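Local structure of cyanuric acid amidohydrolase (Azorhizobium caulinodans, 4NQ3) at residues F38-G43 with S87-V92; G81-M86 with H312-V317; I260-V265 with G319-V324; T280-K285 with T328-S333. The protein catalyses the hydrolytic opening of the s-triazine ring of cyanuric acid, giving carboxybiuret that decarboxylates to biuret, a step in the breakdown of atrazine and melamine. All blocks are in the same frame, centred on the assembly; numbering follows the deposited sequence.

Interaction 1 (F38-G43 with S87-V92); sequences FGKTEG and SPHFLV
Phe38 and Leu91 are joined by a reciprocal pair of backbone hydrogen bonds, Phe38 N to Leu91 O at 2.8 Å and Leu91 N to Phe38 O at 2.7 Å, the hallmark of an antiparallel hydrogen-bonded pair. A third bond, from Lys40 N to His89 O at 2.9 Å, carries the pairing onward; its return bond from His89 N to Lys40 O is weak. Strands 34-41 and 89-97 are the two inner strands of the four-stranded mixed sheet in repeat unit A. The His89 ring is fixed by its own chain: ND1 donates in the ring plane to Ser87 O at 2.7 Å. With CG between the backbone N and the carbonyl carbon (chi1 64°), the ring runs alongside the Lys40 side chain, and its CE1 meets Lys40 CG at 3.8 Å. On the same face Phe38 CB touches Leu91 CB. On the other, the edge of the Phe90 ring reaches Gly39 CA, CD1 lying 3.9 Å from it. Beyond the strand end, the Glu42 side chain crosses Pro88 at about a right angle, CG to CG 3.7 Å, while Glu42 OE1 forms a salt bridge with Arg298 of the second subunit. The pairing fixes the backbone of Lys40, whose NZ bonds to Gly80 O, Ser79 OG and Val332 O, an arrangement consistent with one of the three potential Ser-Lys dyads.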
loop_
_atom_site.group_PDB
_atom_site.type_symbol
_atom_site.label_atom_id
_atom_site.label_comp_id
_atom_site.label_asym_id
_atom_site.label_seq_id
_atom_site.Cartn_x
_atom_site.Cartn_y
_atom_site.Cartn_z
ATOM N N PHE A 38 -26.922 4.973 2.899
ATOM C CA PHE A 38 -25.500 5.134 3.218
ATOM C C PHE A 38 -24.815 3.804 3.040
ATOM O O PHE A 38 -25.434 2.762 3.219
ATOM C CB PHE A 38 -25.263 5.597 4.656
ATOM C CG PHE A 38 -25.777 6.979 4.969
ATOM C CD1 PHE A 38 -26.459 7.726 4.029
ATOM C CD2 PHE A 38 -25.565 7.529 6.227
ATOM C CE1 PHE A 38 -26.928 8.988 4.345
ATOM C CE2 PHE A 38 -26.027 8.780 6.538
ATOM C CZ PHE A 38 -26.711 9.509 5.596
ATOM N N GLY A 39 -23.524 3.814 2.741
ATOM C CA GLY A 39 -22.822 2.556 2.632
ATOM C C GLY A 39 -21.390 2.688 3.080
ATOM O O GLY A 39 -20.799 3.747 2.917
ATOM N N LYS A 40 -20.840 1.616 3.644
ATOM C CA LYS A 40 -19.400 1.466 3.792
ATOM C C LYS A 40 -19.002 0.402 2.794
ATOM O O LYS A 40 -19.511 -0.709 2.855
ATOM C CB LYS A 40 -19.022 1.059 5.208
ATOM C CG LYS A 40 -19.239 2.146 6.220
ATOM C CD LYS A 40 -18.485 3.394 5.800
ATOM C CE LYS A 40 -16.969 3.146 5.718
ATOM N NZ LYS A 40 -16.275 4.336 5.141
ATOM N N THR A 41 -18.147 0.740 1.834
ATOM C CA THR A 41 -17.738 -0.245 0.828
ATOM C C THR A 41 -16.240 -0.559 0.950
ATOM O O THR A 41 -15.481 0.261 1.441
ATOM C CB THR A 41 -18.105 0.246 -0.582
ATOM O OG1 THR A 41 -17.420 1.475 -0.863
ATOM C CG2 THR A 41 -19.592 0.514 -0.649
ATOM N N GLU A 42 -15.831 -1.735 0.482
ATOM C CA GLU A 42 -14.480 -2.289 0.721
ATOM C C GLU A 42 -13.308 -1.605 0.035
ATOM O O GLU A 42 -12.192 -2.111 0.124
ATOM C CB GLU A 42 -14.425 -3.753 0.274
ATOM C CG GLU A 42 -15.233 -4.688 1.104
ATOM C CD GLU A 42 -15.938 -5.747 0.272
ATOM O OE1 GLU A 42 -15.453 -6.925 0.237
ATOM O OE2 GLU A 42 -16.992 -5.390 -0.323
ATOM N N GLY A 43 -13.550 -0.496 -0.663
ATOM C CA GLY A 43 -12.495 0.239 -1.351
ATOM C C GLY A 43 -11.476 0.851 -0.399
ATOM O O GLY A 43 -11.510 0.579 0.808
ATOM N N SER A 87 -16.975 -3.475 9.362
ATOM C CA SER A 87 -17.756 -4.404 8.542
ATOM C C SER A 87 -18.613 -3.723 7.456
ATOM O O SER A 87 -19.500 -2.922 7.754
ATOM C CB SER A 87 -18.644 -5.231 9.470
ATOM O OG SER A 87 -19.491 -6.095 8.756
ATOM N N PRO A 88 -18.366 -4.065 6.185
ATOM C CA PRO A 88 -19.109 -3.464 5.072
ATOM C C PRO A 88 -20.616 -3.670 5.148
ATOM O O PRO A 88 -21.085 -4.804 5.323
ATOM C CB PRO A 88 -18.529 -4.174 3.848
ATOM C CG PRO A 88 -17.177 -4.610 4.286
ATOM C CD PRO A 88 -17.310 -4.969 5.718
ATOM N N HIS A 89 -21.360 -2.580 4.984
ATOM C CA HIS A 89 -22.826 -2.610 5.067
ATOM C C HIS A 89 -23.517 -1.419 4.411
ATOM O O HIS A 89 -22.875 -0.420 4.079
ATOM C CB HIS A 89 -23.249 -2.669 6.523
ATOM C CG HIS A 89 -22.856 -1.456 7.293
ATOM N ND1 HIS A 89 -21.565 -1.248 7.726
ATOM C CD2 HIS A 89 -23.567 -0.376 7.687
ATOM C CE1 HIS A 89 -21.498 -0.096 8.372
ATOM N NE2 HIS A 89 -22.702 0.452 8.365
ATOM N N PHE A 90 -24.826 -1.555 4.210
ATOM C CA PHE A 90 -25.691 -0.451 3.784
ATOM C C PHE A 90 -26.576 0.024 4.947
ATOM O O PHE A 90 -27.008 -0.765 5.772
ATOM C CB PHE A 90 -26.590 -0.868 2.616
ATOM C CG PHE A 90 -25.846 -1.167 1.362
ATOM C CD1 PHE A 90 -24.747 -0.410 0.996
ATOM C CD2 PHE A 90 -26.237 -2.222 0.546
ATOM C CE1 PHE A 90 -24.040 -0.704 -0.173
ATOM C CE2 PHE A 90 -25.544 -2.523 -0.629
ATOM C CZ PHE A 90 -24.447 -1.768 -0.991
ATOM N N LEU A 91 -26.840 1.318 4.994
ATOM C CA LEU A 91 -27.796 1.909 5.907
ATOM C C LEU A 91 -28.944 2.507 5.101
ATOM O O LEU A 91 -28.768 3.559 4.472
ATOM C CB LEU A 91 -27.120 2.996 6.703
ATOM C CG LEU A 91 -27.665 3.176 8.085
ATOM C CD1 LEU A 91 -27.788 1.806 8.709
ATOM C CD2 LEU A 91 -26.687 4.053 8.828
ATOM N N VAL A 92 -30.112 1.867 5.085
ATOM C CA VAL A 92 -31.225 2.405 4.302
ATOM C C VAL A 92 -32.153 3.230 5.171
ATOM O O VAL A 92 -32.610 2.764 6.210
ATOM C CB VAL A 92 -32.056 1.317 3.633
ATOM C CG1 VAL A 92 -33.202 1.969 2.872
ATOM C CG2 VAL A 92 -31.199 0.526 2.672
#

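Interaction 2 (G81-M86 with H312-V317); sequences GTEGGM and HARAFV. With BR8 (barbituric acid), chain C.
Arg314, on helix 309-325 of repeat unit C, grips Glu83 side-on in a two-pronged salt bridge. Glu83 begins a type II' beta turn that ends at Met86, in the loop after strand 75-80 of repeat unit A. Arg314 NE reaches Glu83 OE1 at 2.8 Å and NH2 reaches OE2 at 2.9 Å. Both oxygens lie in the guanidinium plane and are met on their syn sides, although the carboxylate is turned 24° from that plane. A bend in the glutamate chain at chi2 (80°) brings its two oxygens round to this edge. Glu83 OE2 also has a salt bridge to Arg311, so two arginines share the carboxylate. Apolar contact is slighter: Glu83 CB sits 3.5 Å from Ala315 CB, and the methyl CE of selenomethionine Met86 lies 4.2 Å from Arg314 CB. Gly81 passes its CA over one face of the guanidinium. The subunit interface adjoins this site, where Gly84 N bonds to His312 ND1 of the second subunit. Held by Glu83, the arginine turns its remaining nitrogen to the ligand, and Arg314 NH1 donates to O4 of barbituric acid at 2.8 Å.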
loop_
_atom_site.group_PDB
_atom_site.type_symbol
_atom_site.label_atom_id
_atom_site.label_comp_id
_atom_site.label_asym_id
_atom_site.label_seq_id
_atom_site.Cartn_x
_atom_site.Cartn_y
_atom_site.Cartn_z
ATOM N N GLY A 81 -13.641 2.542 2.352
ATOM C CA GLY A 81 -12.657 2.418 3.415
ATOM C C GLY A 81 -13.203 1.675 4.621
ATOM O O GLY A 81 -13.847 2.286 5.482
ATOM N N THR A 82 -12.959 0.363 4.686
ATOM C CA THR A 82 -13.399 -0.421 5.829
ATOM C C THR A 82 -12.193 -1.139 6.439
ATOM O O THR A 82 -12.086 -2.365 6.391
ATOM C CB THR A 82 -14.489 -1.442 5.438
ATOM O OG1 THR A 82 -13.924 -2.467 4.614
ATOM C CG2 THR A 82 -15.619 -0.766 4.671
ATOM N N GLU A 83 -11.315 -0.361 7.062
ATOM C CA GLU A 83 -10.058 -0.876 7.583
ATOM C C GLU A 83 -10.284 -1.526 8.929
ATOM O O GLU A 83 -11.382 -1.452 9.488
ATOM C CB GLU A 83 -9.021 0.244 7.697
ATOM C CG GLU A 83 -8.583 0.829 6.340
ATOM C CD GLU A 83 -9.590 1.842 5.751
ATOM O OE1 GLU A 83 -10.619 2.137 6.411
ATOM O OE2 GLU A 83 -9.342 2.364 4.635
ATOM N N GLY A 84 -9.246 -2.160 9.461
ATOM C CA GLY A 84 -9.403 -2.835 10.726
ATOM C C GLY A 84 -10.499 -3.870 10.597
ATOM O O GLY A 84 -10.572 -4.592 9.603
ATOM N N GLY A 85 -11.356 -3.958 11.603
ATOM C CA GLY A 85 -12.389 -4.972 11.579
ATOM C C GLY A 85 -13.707 -4.428 11.077
ATOM O O GLY A 85 -14.702 -5.141 11.061
HETATM N N MSE A 86 -13.716 -3.163 10.673
HETATM C CA MSE A 86 -14.955 -2.495 10.283
HETATM C C MSE A 86 -15.664 -3.291 9.203
HETATM O O MSE A 86 -15.030 -3.730 8.253
HETATM C CB MSE A 86 -14.678 -1.077 9.803
HETATM C CG MSE A 86 -15.930 -0.262 9.625
HETATM SE SE MSE A 86 -15.455 1.557 9.213
HETATM C CE MSE A 86 -13.505 1.381 9.403
ATOM N N HIS A 312 -5.588 5.216 8.070
ATOM C CA HIS A 312 -5.215 5.017 9.476
ATOM C C HIS A 312 -6.353 5.449 10.395
ATOM O O HIS A 312 -6.888 4.643 11.147
ATOM C CB HIS A 312 -3.952 5.814 9.850
ATOM C CG HIS A 312 -2.672 5.216 9.348
ATOM N ND1 HIS A 312 -2.083 4.111 9.928
ATOM C CD2 HIS A 312 -1.854 5.589 8.334
ATOM C CE1 HIS A 312 -0.973 3.813 9.276
ATOM N NE2 HIS A 312 -0.810 4.696 8.307
ATOM N N ALA A 313 -6.748 6.719 10.284
ATOM C CA ALA A 313 -7.742 7.317 11.178
ATOM C C ALA A 313 -8.982 6.448 11.286
ATOM O O ALA A 313 -9.486 6.206 12.395
ATOM C CB ALA A 313 -8.119 8.717 10.708
ATOM N N ARG A 314 -9.459 5.963 10.138
ATOM C CA ARG A 314 -10.651 5.125 10.116
ATOM C C ARG A 314 -10.452 3.849 10.925
ATOM O O ARG A 314 -11.219 3.580 11.850
ATOM C CB ARG A 314 -11.054 4.768 8.686
ATOM C CG ARG A 314 -11.918 5.788 7.958
ATOM C CD ARG A 314 -12.498 5.170 6.671
ATOM N NE ARG A 314 -11.443 4.753 5.760
ATOM C CZ ARG A 314 -10.975 5.514 4.780
ATOM N NH1 ARG A 314 -11.512 6.718 4.568
ATOM N NH2 ARG A 314 -9.993 5.067 4.005
ATOM N N ALA A 315 -9.436 3.063 10.573
ATOM C CA ALA A 315 -9.131 1.836 11.318
ATOM C C ALA A 315 -9.046 2.109 12.822
ATOM O O ALA A 315 -9.604 1.370 13.627
ATOM C CB ALA A 315 -7.836 1.205 10.821
ATOM N N PHE A 316 -8.360 3.182 13.196
ATOM C CA PHE A 316 -8.126 3.477 14.600
ATOM C C PHE A 316 -9.404 3.851 15.324
ATOM O O PHE A 316 -9.756 3.234 16.332
ATOM C CB PHE A 316 -7.115 4.602 14.744
ATOM C CG PHE A 316 -6.536 4.712 16.111
ATOM C CD1 PHE A 316 -5.726 3.690 16.622
ATOM C CD2 PHE A 316 -6.782 5.844 16.896
ATOM C CE1 PHE A 316 -5.176 3.790 17.897
ATOM C CE2 PHE A 316 -6.228 5.961 18.191
ATOM C CZ PHE A 316 -5.428 4.934 18.686
ATOM N N VAL A 317 -10.123 4.837 14.805
ATOM C CA VAL A 317 -11.358 5.239 15.460
ATOM C C VAL A 317 -12.424 4.130 15.400
ATOM O O VAL A 317 -13.217 3.996 16.329
ATOM C CB VAL A 317 -11.936 6.528 14.834
ATOM C CG1 VAL A 317 -13.347 6.817 15.372
ATOM C CG2 VAL A 317 -10.988 7.700 15.054
HETATM N N1 BR8 C . -14.439 9.172 0.985
HETATM C C2 BR8 C . -14.610 7.853 1.222
HETATM O O2 BR8 C . -14.851 7.127 0.277
HETATM N N3 BR8 C . -14.501 7.356 2.490
HETATM C C4 BR8 C . -14.204 8.191 3.598
HETATM O O4 BR8 C . -14.107 7.707 4.720
HETATM C C5 BR8 C . -14.030 9.706 3.470
HETATM C C6 BR8 C . -14.170 10.084 2.002
HETATM O O8 BR8 C . -14.037 11.242 1.678
#

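Interaction 3 (I260-V265 with G319-V324); sequences IDVTPV and GALAGV
Val262 meets Val324 and Ala320 through a torsion (chi1 -77°) that sets CG1 anti to the carbonyl carbon, while Val324 has CG1 anti to its backbone N (chi1 171°), leaving CG2 to face the valine opposite. Within repeat unit C, the turn before helix 263-271, with that helix's first turn, packs on the C-terminal part of helix 309-325. Both helices lie beside the same sheet. Leu321 also rests on Val282 and Ala284 of strand 281-286, and Val265 touches Val347 of strand 345-352, so the pair of helices shares an apolar layer with the strands. No hydrogen bond crosses between the two segments, and the contact is made by aliphatic branches alone. Val324 CG2 comes 3.7 Å from Val262 CB and also meets CG1, while the same CG1 touches Ala320 CB at 3.9 Å. One methyl of Val262 therefore fits between residues one helical turn apart. Val262 also packs on Gly323 of the second subunit. In the first turn of helix 263-271, Val265 crosses Leu321 at a slant, its CG2 coming 3.6 Å from Leu321 CD2.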
loop_
_atom_site.group_PDB
_atom_site.type_symbol
_atom_site.label_atom_id
_atom_site.label_comp_id
_atom_site.label_asym_id
_atom_site.label_seq_id
_atom_site.Cartn_x
_atom_site.Cartn_y
_atom_site.Cartn_z
ATOM N N ILE A 260 -9.510 9.180 20.399
ATOM C CA ILE A 260 -9.849 8.159 21.377
ATOM C C ILE A 260 -10.856 8.666 22.401
ATOM O O ILE A 260 -11.038 8.070 23.471
ATOM C CB ILE A 260 -8.610 7.624 22.102
ATOM C CG1 ILE A 260 -7.852 8.762 22.774
ATOM C CG2 ILE A 260 -7.714 6.861 21.140
ATOM C CD1 ILE A 260 -6.635 8.301 23.481
ATOM N N ASP A 261 -11.539 9.752 22.052
ATOM C CA ASP A 261 -12.544 10.327 22.936
ATOM C C ASP A 261 -13.884 9.623 22.738
ATOM O O ASP A 261 -14.678 10.021 21.885
ATOM C CB ASP A 261 -12.679 11.828 22.684
ATOM C CG ASP A 261 -13.596 12.502 23.682
ATOM O OD1 ASP A 261 -13.709 11.978 24.817
ATOM O OD2 ASP A 261 -14.194 13.550 23.333
ATOM N N VAL A 262 -14.127 8.569 23.515
ATOM C CA VAL A 262 -15.299 7.719 23.294
ATOM C C VAL A 262 -16.451 8.146 24.184
ATOM O O VAL A 262 -17.504 7.508 24.180
ATOM C CB VAL A 262 -14.995 6.216 23.529
ATOM C CG1 VAL A 262 -14.221 5.620 22.352
ATOM C CG2 VAL A 262 -14.252 6.024 24.836
ATOM N N THR A 263 -16.240 9.203 24.965
ATOM C CA THR A 263 -17.251 9.678 25.915
ATOM C C THR A 263 -18.554 10.227 25.285
ATOM O O THR A 263 -19.638 9.999 25.822
ATOM C CB THR A 263 -16.649 10.757 26.816
ATOM O OG1 THR A 263 -15.792 11.578 26.017
ATOM C CG2 THR A 263 -15.782 10.143 27.886
ATOM N N PRO A 264 -18.459 10.942 24.147
ATOM C CA PRO A 264 -19.632 11.404 23.384
ATOM C C PRO A 264 -20.643 10.317 23.031
ATOM O O PRO A 264 -21.852 10.602 22.991
ATOM C CB PRO A 264 -19.013 11.963 22.109
ATOM C CG PRO A 264 -17.689 12.472 22.552
ATOM C CD PRO A 264 -17.210 11.524 23.625
ATOM N N VAL A 265 -20.160 9.108 22.752
ATOM C CA VAL A 265 -21.049 8.001 22.411
ATOM C C VAL A 265 -21.783 7.472 23.650
ATOM O O VAL A 265 -22.984 7.193 23.612
ATOM C CB VAL A 265 -20.264 6.841 21.735
ATOM C CG1 VAL A 265 -21.122 5.597 21.606
ATOM C CG2 VAL A 265 -19.818 7.270 20.380
ATOM N N GLY A 319 -11.970 1.004 15.715
ATOM C CA GLY A 319 -11.631 0.152 16.831
ATOM C C GLY A 319 -12.090 0.742 18.154
ATOM O O GLY A 319 -12.707 0.044 18.955
ATOM N N ALA A 320 -11.815 2.024 18.394
ATOM C CA ALA A 320 -12.251 2.639 19.645
ATOM C C ALA A 320 -13.784 2.515 19.827
ATOM O O ALA A 320 -14.248 1.975 20.830
ATOM C CB ALA A 320 -11.817 4.106 19.698
ATOM N N LEU A 321 -14.562 2.948 18.835
ATOM C CA LEU A 321 -16.028 2.901 18.917
ATOM C C LEU A 321 -16.580 1.465 19.019
ATOM O O LEU A 321 -17.509 1.189 19.787
ATOM C CB LEU A 321 -16.637 3.610 17.709
ATOM C CG LEU A 321 -16.369 5.108 17.651
ATOM C CD1 LEU A 321 -16.973 5.726 16.422
ATOM C CD2 LEU A 321 -16.907 5.782 18.868
ATOM N N ALA A 322 -16.020 0.565 18.216
ATOM C CA ALA A 322 -16.417 -0.836 18.234
ATOM C C ALA A 322 -16.190 -1.446 19.608
ATOM O O ALA A 322 -16.970 -2.279 20.070
ATOM C CB ALA A 322 -15.647 -1.612 17.184
ATOM N N GLY A 323 -15.129 -1.012 20.272
ATOM C CA GLY A 323 -14.842 -1.469 21.619
ATOM C C GLY A 323 -15.897 -1.040 22.630
ATOM O O GLY A 323 -16.055 -1.663 23.686
ATOM N N VAL A 324 -16.625 0.020 22.303
ATOM C CA VAL A 324 -17.612 0.578 23.210
ATOM C C VAL A 324 -18.972 0.009 22.897
ATOM O O VAL A 324 -19.758 -0.325 23.785
ATOM C CB VAL A 324 -17.680 2.122 23.111
ATOM C CG1 VAL A 324 -18.864 2.657 23.894
ATOM C CG2 VAL A 324 -16.364 2.756 23.593
#

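Interaction 4 (T280-K285 with T328-S333); sequences TIVLAK and TEIYVS. With BR8 (barbituric acid), chain C.
Lys285 folds back over Ser333, its neighbour on the adjacent strand, and its tip ends beside the serine hydroxyl. From CB, 4.1 Å from Ser333 O, the chain bends at chi2 (-71°) and again at chi3 (-51°). These bends bring CD over the serine, 3.8 Å from its carbonyl O and equally far from OG. CE then passes Ser333 O at 3.5 Å, and NZ donates to Ser333 OG at 2.9 Å, with a weak bond to Ser333 O. Lys285 NZ also bonds to Gly334 O, Gly335 O and Cys225 O, which hold it in place. Beneath this pair the backbones run parallel as strands 281-286 and 331-334 of repeat unit C: Tyr331 N bonds to Val282 O, Ala284 N to Tyr331 O at 2.9 Å, and Ser333 N to Ala284 O. Farther back on the face that carries Lys285 and Ser333, Leu283 CD2 packs against Tyr331 CB at 3.6 Å. Near Ile330, a water accepts a weak bond from Val282 N and donates to Glu329 O. Ser333 binds substrate, and its CA lies 3.3 Å from O4 of barbituric acid. The direct amine-to-hydroxyl bond is consistent with one of the three potential Ser-Lys dyads, and the parallel register sets Lys285 and Ser333 side by side, with Ser333 at the ligand.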
loop_
_atom_site.group_PDB
_atom_site.type_symbol
_atom_site.label_atom_id
_atom_site.label_comp_id
_atom_site.label_asym_id
_atom_site.label_seq_id
_atom_site.Cartn_x
_atom_site.Cartn_y
_atom_site.Cartn_z
ATOM N N THR A 280 -27.372 -0.877 18.078
ATOM C CA THR A 280 -26.944 0.527 18.050
ATOM C C THR A 280 -26.394 0.909 16.664
ATOM O O THR A 280 -25.588 0.187 16.074
ATOM C CB THR A 280 -25.855 0.816 19.096
ATOM O OG1 THR A 280 -26.224 0.250 20.362
ATOM C CG2 THR A 280 -25.648 2.309 19.235
ATOM N N ILE A 281 -26.857 2.027 16.128
ATOM C CA ILE A 281 -26.341 2.533 14.870
ATOM C C ILE A 281 -25.378 3.681 15.143
ATOM O O ILE A 281 -25.752 4.644 15.826
ATOM C CB ILE A 281 -27.471 3.038 13.989
ATOM C CG1 ILE A 281 -28.370 1.887 13.570
ATOM C CG2 ILE A 281 -26.914 3.805 12.792
ATOM C CD1 ILE A 281 -29.542 2.361 12.798
ATOM N N VAL A 282 -24.164 3.611 14.601
ATOM C CA VAL A 282 -23.167 4.651 14.865
ATOM C C VAL A 282 -22.651 5.282 13.583
ATOM O O VAL A 282 -22.265 4.573 12.661
ATOM C CB VAL A 282 -21.965 4.096 15.657
ATOM C CG1 VAL A 282 -21.065 5.231 16.100
ATOM C CG2 VAL A 282 -22.448 3.288 16.861
ATOM N N LEU A 283 -22.657 6.610 13.514
ATOM C CA LEU A 283 -22.041 7.328 12.388
ATOM C C LEU A 283 -20.969 8.258 12.948
ATOM O O LEU A 283 -21.269 9.098 13.798
ATOM C CB LEU A 283 -23.081 8.135 11.620
ATOM C CG LEU A 283 -24.417 7.421 11.444
ATOM C CD1 LEU A 283 -25.482 8.398 11.017
ATOM C CD2 LEU A 283 -24.282 6.343 10.422
ATOM N N ALA A 284 -19.726 8.127 12.507
ATOM C CA ALA A 284 -18.677 8.938 13.108
ATOM C C ALA A 284 -17.659 9.421 12.091
ATOM O O ALA A 284 -17.423 8.751 11.093
ATOM C CB ALA A 284 -17.999 8.166 14.191
ATOM N N LYS A 285 -17.071 10.592 12.341
ATOM C CA LYS A 285 -15.948 11.073 11.540
ATOM C C LYS A 285 -14.633 10.846 12.279
ATOM O O LYS A 285 -14.521 11.159 13.456
ATOM C CB LYS A 285 -16.105 12.547 11.225
ATOM C CG LYS A 285 -17.252 12.832 10.312
ATOM C CD LYS A 285 -16.947 12.334 8.921
ATOM C CE LYS A 285 -15.601 12.852 8.446
ATOM N NZ LYS A 285 -15.341 12.313 7.083
ATOM N N THR A 328 -19.043 -4.425 14.959
ATOM C CA THR A 328 -18.193 -3.783 13.971
ATOM C C THR A 328 -18.951 -3.257 12.772
ATOM O O THR A 328 -18.345 -2.771 11.825
ATOM C CB THR A 328 -17.132 -4.732 13.485
ATOM O OG1 THR A 328 -17.780 -5.876 12.929
ATOM C CG2 THR A 328 -16.234 -5.145 14.649
ATOM N N GLU A 329 -20.274 -3.349 12.801
ATOM C CA GLU A 329 -21.068 -2.844 11.685
ATOM C C GLU A 329 -21.366 -1.360 11.928
ATOM O O GLU A 329 -22.509 -0.978 12.116
ATOM C CB GLU A 329 -22.370 -3.641 11.521
ATOM C CG GLU A 329 -22.753 -4.022 10.091
ATOM C CD GLU A 329 -23.868 -5.069 10.059
ATOM O OE1 GLU A 329 -24.929 -4.808 10.665
ATOM O OE2 GLU A 329 -23.684 -6.163 9.465
ATOM N N ILE A 330 -20.321 -0.541 11.974
ATOM C CA ILE A 330 -20.465 0.901 12.200
ATOM C C ILE A 330 -19.967 1.745 11.018
ATOM O O ILE A 330 -19.053 1.350 10.294
ATOM C CB ILE A 330 -19.725 1.327 13.485
ATOM C CG1 ILE A 330 -18.256 0.992 13.381
ATOM C CG2 ILE A 330 -20.208 0.540 14.680
ATOM C CD1 ILE A 330 -17.627 0.981 14.731
ATOM N N TYR A 331 -20.554 2.925 10.847
ATOM C CA TYR A 331 -20.214 3.810 9.736
ATOM C C TYR A 331 -19.171 4.818 10.209
ATOM O O TYR A 331 -19.476 5.735 10.950
ATOM C CB TYR A 331 -21.483 4.505 9.189
ATOM C CG TYR A 331 -21.221 5.535 8.096
ATOM C CD1 TYR A 331 -20.723 6.789 8.411
ATOM C CD2 TYR A 331 -21.479 5.263 6.756
ATOM C CE1 TYR A 331 -20.474 7.736 7.444
ATOM C CE2 TYR A 331 -21.232 6.218 5.769
ATOM C CZ TYR A 331 -20.723 7.457 6.130
ATOM O OH TYR A 331 -20.449 8.448 5.201
ATOM N N VAL A 332 -17.922 4.602 9.828
ATOM C CA VAL A 332 -16.829 5.515 10.157
ATOM C C VAL A 332 -16.189 6.062 8.899
ATOM O O VAL A 332 -15.787 5.315 8.028
ATOM C CB VAL A 332 -15.744 4.828 10.972
ATOM C CG1 VAL A 332 -14.633 5.809 11.299
ATOM C CG2 VAL A 332 -16.343 4.235 12.225
ATOM N N SER A 333 -16.034 7.368 8.850
ATOM C CA SER A 333 -15.632 8.078 7.647
ATOM C C SER A 333 -14.406 8.954 7.960
ATOM O O SER A 333 -14.363 9.597 9.003
ATOM C CB SER A 333 -16.802 8.918 7.147
ATOM O OG SER A 333 -16.379 9.812 6.151
HETATM N N1 BR8 C . -14.439 9.172 0.985
HETATM C C2 BR8 C . -14.610 7.853 1.222
HETATM O O2 BR8 C . -14.851 7.127 0.277
HETATM N N3 BR8 C . -14.501 7.356 2.490
HETATM C C4 BR8 C . -14.204 8.191 3.598
HETATM O O4 BR8 C . -14.107 7.707 4.720
HETATM C C5 BR8 C . -14.030 9.706 3.470
HETATM C C6 BR8 C . -14.170 10.084 2.002
HETATM O O8 BR8 C . -14.037 11.242 1.678
HETATM O O HOH W 1 -24.107 1.043 12.520
#

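All four contacts are largely buried, but their chemistry follows their place. Interactions 1 and 4 are backbone pairings within the sheets of repeat units A and C, antiparallel in one and parallel in the other. Each places a lysine near the ligand, and a probable hydrogen bond from Ser87 N to Thr328 O joins the two. Interaction 2 bridges the two units with charge, whereas interaction 3, farthest from the chain centre, is purely apolar. Helix 309-325 serves both of these, offering an arginine to the pocket and, further along, aliphatic side chains to the start of helix 263-271 and the turn before it. Ala322 of interaction 3 packs on Ile330 of interaction 4, joining helix layer to sheet.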